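Local coordinates for leucyl-tRNA synthetase (Giardia intestinalis, PDB 3PZ6), which probably charges tRNA(Leu) with leucine at the expense of ATP; this piece is its CP1 domain, thought to edit wrongly charged tRNA, at residues Asn97-Pro102 / Gly182-Val187. The protein carries 2 engineered substitutions. Sequence-based numbering, arbitrary orientation.
Sequences NCWVLP and GIVTSV
W99 and V184 form a hydrogen-bonded antiparallel pair between strands 97-100 and 183-186. W99 N gives V184 O a bond of 2.9 Å. V184 N returns to W99 O at 3.1 Å. I183 CA adds a CA-H...O contact to W99 O at 3.3 Å.

On the face shared by N97, W99, V184 and S186, the indole crosses to the other strand. With CG anti to the carbonyl carbon (chi1 -55°), it leans over to that strand and brings NE1 within 3.4 Å of S186 CB. CD1 packs on V184 CB at 4.1 Å. N97 OD1 sits above one ring face, 3.3 Å from the plane and toward the rim. N97 ND2 gives S186 OG a weak, bent bond of 2.8 Å. On the other face the V100 and I183 side chains lie side by side and point the same way, touching through their CG1 atoms.

Further out, D194 of helix 192-202 accepts from W99 NE1 and from V187 N. Strand 167-171 pairs in parallel with 97-100 along its other edge, placing this contact inside the mixed sheet of the CP1 editing domain. The buried indole N-H is thus satisfied by a carboxylate, which probably helps fix the ring's rotation beside S186.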
ATOM      1  N   ASN A  97      -1.708   1.901   5.610  1.00 18.31           N
ATOM      2  CA  ASN A  97      -0.382   1.310   5.488  1.00 18.20           C
ATOM      3  C   ASN A  97      -0.377   0.363   4.295  1.00 22.58           C
ATOM      4  O   ASN A  97      -1.364   0.283   3.557  1.00 27.91           O
ATOM      5  CB  ASN A  97       0.000   0.552   6.772  1.00 17.00           C
ATOM      6  CG  ASN A  97      -0.905  -0.662   7.052  1.00 20.24           C
ATOM      7  OD1 ASN A  97      -0.502  -1.810   6.852  1.00 20.70           O
ATOM      8  ND2 ASN A  97      -2.126  -0.406   7.511  1.00 17.31           N
ATOM      9  N   CYS A  98       0.728  -0.348   4.098  1.00 20.94           N
ATOM     10  CA  CYS A  98       0.758  -1.459   3.154  1.00 24.24           C
ATOM     11  C   CYS A  98       1.578  -2.616   3.730  1.00 21.85           C
ATOM     12  O   CYS A  98       2.144  -2.491   4.814  1.00 20.39           O
ATOM     13  CB  CYS A  98       1.267  -1.014   1.781  1.00 20.27           C
ATOM     14  SG  CYS A  98       2.971  -0.434   1.758  1.00 31.91           S
ATOM     15  N   TRP A  99       1.612  -3.739   3.012  1.00 21.16           N
ATOM     16  CA  TRP A  99       2.185  -4.980   3.521  1.00 19.91           C
ATOM     17  C   TRP A  99       3.227  -5.540   2.567  1.00 22.27           C
ATOM     18  O   TRP A  99       3.028  -5.529   1.356  1.00 25.84           O
ATOM     19  CB  TRP A  99       1.108  -6.045   3.702  1.00 18.59           C
ATOM     20  CG  TRP A  99      -0.065  -5.686   4.553  1.00 21.39           C
ATOM     21  CD1 TRP A  99      -1.358  -5.572   4.141  1.00 21.21           C
ATOM     22  CD2 TRP A  99      -0.073  -5.435   5.968  1.00 23.06           C
ATOM     23  NE1 TRP A  99      -2.172  -5.258   5.198  1.00 20.62           N
ATOM     24  CE2 TRP A  99      -1.415  -5.166   6.334  1.00 21.85           C
ATOM     25  CE3 TRP A  99       0.920  -5.403   6.960  1.00 21.67           C
ATOM     26  CZ2 TRP A  99      -1.793  -4.863   7.649  1.00 19.85           C
ATOM     27  CZ3 TRP A  99       0.547  -5.112   8.264  1.00 23.79           C
ATOM     28  CH2 TRP A  99      -0.806  -4.841   8.597  1.00 24.08           C
ATOM     29  N   VAL A 100       4.336  -6.024   3.119  1.00 21.50           N
ATOM     30  CA  VAL A 100       5.314  -6.810   2.366  1.00 22.51           C
ATOM     31  C   VAL A 100       5.647  -8.048   3.175  1.00 24.78           C
ATOM     32  O   VAL A 100       5.469  -8.053   4.392  1.00 27.50           O
ATOM     33  CB  VAL A 100       6.621  -6.035   2.066  1.00 21.68           C
ATOM     34  CG1 VAL A 100       6.345  -4.774   1.238  1.00 23.82           C
ATOM     35  CG2 VAL A 100       7.380  -5.717   3.346  1.00 22.23           C
ATOM     36  N   LEU A 101       6.098  -9.105   2.504  1.00 27.95           N
ATOM     37  CA  LEU A 101       6.600 -10.286   3.200  1.00 27.23           C
ATOM     38  C   LEU A 101       8.010  -9.995   3.705  1.00 26.93           C
ATOM     39  O   LEU A 101       8.924  -9.760   2.899  1.00 28.02           O
ATOM     40  CB  LEU A 101       6.591 -11.527   2.298  1.00 22.12           C
ATOM     41  CG  LEU A 101       7.078 -12.829   2.951  1.00 29.27           C
ATOM     42  CD1 LEU A 101       6.132 -13.308   4.067  1.00 24.51           C
ATOM     43  CD2 LEU A 101       7.290 -13.923   1.914  1.00 26.84           C
ATOM     44  N   PRO A 102       8.191 -10.003   5.038  1.00 24.32           N
ATOM     45  CA  PRO A 102       9.474  -9.638   5.655  1.00 26.01           C
ATOM     46  C   PRO A 102      10.648 -10.449   5.121  1.00 30.79           C
ATOM     47  O   PRO A 102      11.780  -9.965   5.125  1.00 30.81           O
ATOM     48  CB  PRO A 102       9.249  -9.947   7.132  1.00 25.90           C
ATOM     49  CG  PRO A 102       7.774  -9.780   7.312  1.00 27.72           C
ATOM     50  CD  PRO A 102       7.174 -10.325   6.050  1.00 21.48           C
ATOM     51  N   GLY A 182       3.239  -9.439  -4.333  1.00 29.01           N
ATOM     52  CA  GLY A 182       3.909  -9.635  -3.052  1.00 28.02           C
ATOM     53  C   GLY A 182       3.778  -8.429  -2.138  1.00 30.37           C
ATOM     54  O   GLY A 182       4.211  -8.465  -0.984  1.00 29.66           O
ATOM     55  N   ILE A 183       3.187  -7.357  -2.664  1.00 31.76           N
ATOM     56  CA  ILE A 183       2.842  -6.170  -1.891  1.00 25.92           C
ATOM     57  C   ILE A 183       1.326  -6.010  -1.909  1.00 27.83           C
ATOM     58  O   ILE A 183       0.699  -6.105  -2.960  1.00 35.10           O
ATOM     59  CB  ILE A 183       3.518  -4.903  -2.439  1.00 26.77           C
ATOM     60  CG1 ILE A 183       5.026  -5.130  -2.589  1.00 27.52           C
ATOM     61  CG2 ILE A 183       3.243  -3.696  -1.523  1.00 23.83           C
ATOM     62  CD1 ILE A 183       5.693  -4.221  -3.593  1.00 25.70           C
ATOM     63  N   VAL A 184       0.740  -5.792  -0.734  1.00 29.08           N
ATOM     64  CA  VAL A 184      -0.710  -5.704  -0.592  1.00 26.29           C
ATOM     65  C   VAL A 184      -1.083  -4.359   0.043  1.00 28.17           C
ATOM     66  O   VAL A 184      -0.326  -3.818   0.857  1.00 27.86           O
ATOM     67  CB  VAL A 184      -1.260  -6.889   0.247  1.00 22.72           C
ATOM     68  CG1 VAL A 184      -2.763  -6.846   0.328  1.00 29.35           C
ATOM     69  CG2 VAL A 184      -0.837  -8.219  -0.357  1.00 30.32           C
ATOM     70  N   THR A 185      -2.232  -3.813  -0.348  1.00 25.29           N
ATOM     71  CA  THR A 185      -2.746  -2.588   0.254  1.00 24.70           C
ATOM     72  C   THR A 185      -3.337  -2.920   1.611  1.00 27.06           C
ATOM     73  O   THR A 185      -3.638  -4.085   1.895  1.00 19.73           O
ATOM     74  CB  THR A 185      -3.849  -1.938  -0.607  1.00 26.29           C
ATOM     75  OG1 THR A 185      -4.986  -2.809  -0.675  1.00 28.54           O
ATOM     76  CG2 THR A 185      -3.344  -1.645  -2.010  1.00 25.06           C
ATOM     77  N   SER A 186      -3.489  -1.902   2.457  1.00 25.06           N
ATOM     78  CA  SER A 186      -4.117  -2.096   3.752  1.00 21.61           C
ATOM     79  C   SER A 186      -5.232  -1.103   3.982  1.00 22.90           C
ATOM     80  O   SER A 186      -4.990   0.103   4.059  1.00 25.21           O
ATOM     81  CB  SER A 186      -3.103  -2.024   4.888  1.00 22.27           C
ATOM     82  OG  SER A 186      -3.731  -2.263   6.143  1.00 20.99           O
ATOM     83  N   VAL A 187      -6.454  -1.626   4.085  1.00 21.36           N
ATOM     84  CA  VAL A 187      -7.634  -0.819   4.352  1.00 21.88           C
ATOM     85  C   VAL A 187      -8.401  -1.444   5.526  1.00 23.41           C
ATOM     86  O   VAL A 187      -9.380  -2.155   5.322  1.00 25.18           O
ATOM     87  CB  VAL A 187      -8.524  -0.695   3.093  1.00 21.29           C
ATOM     88  CG1 VAL A 187      -9.651   0.317   3.317  1.00 23.93           C
ATOM     89  CG2 VAL A 187      -7.689  -0.296   1.885  1.00 17.38           C
TER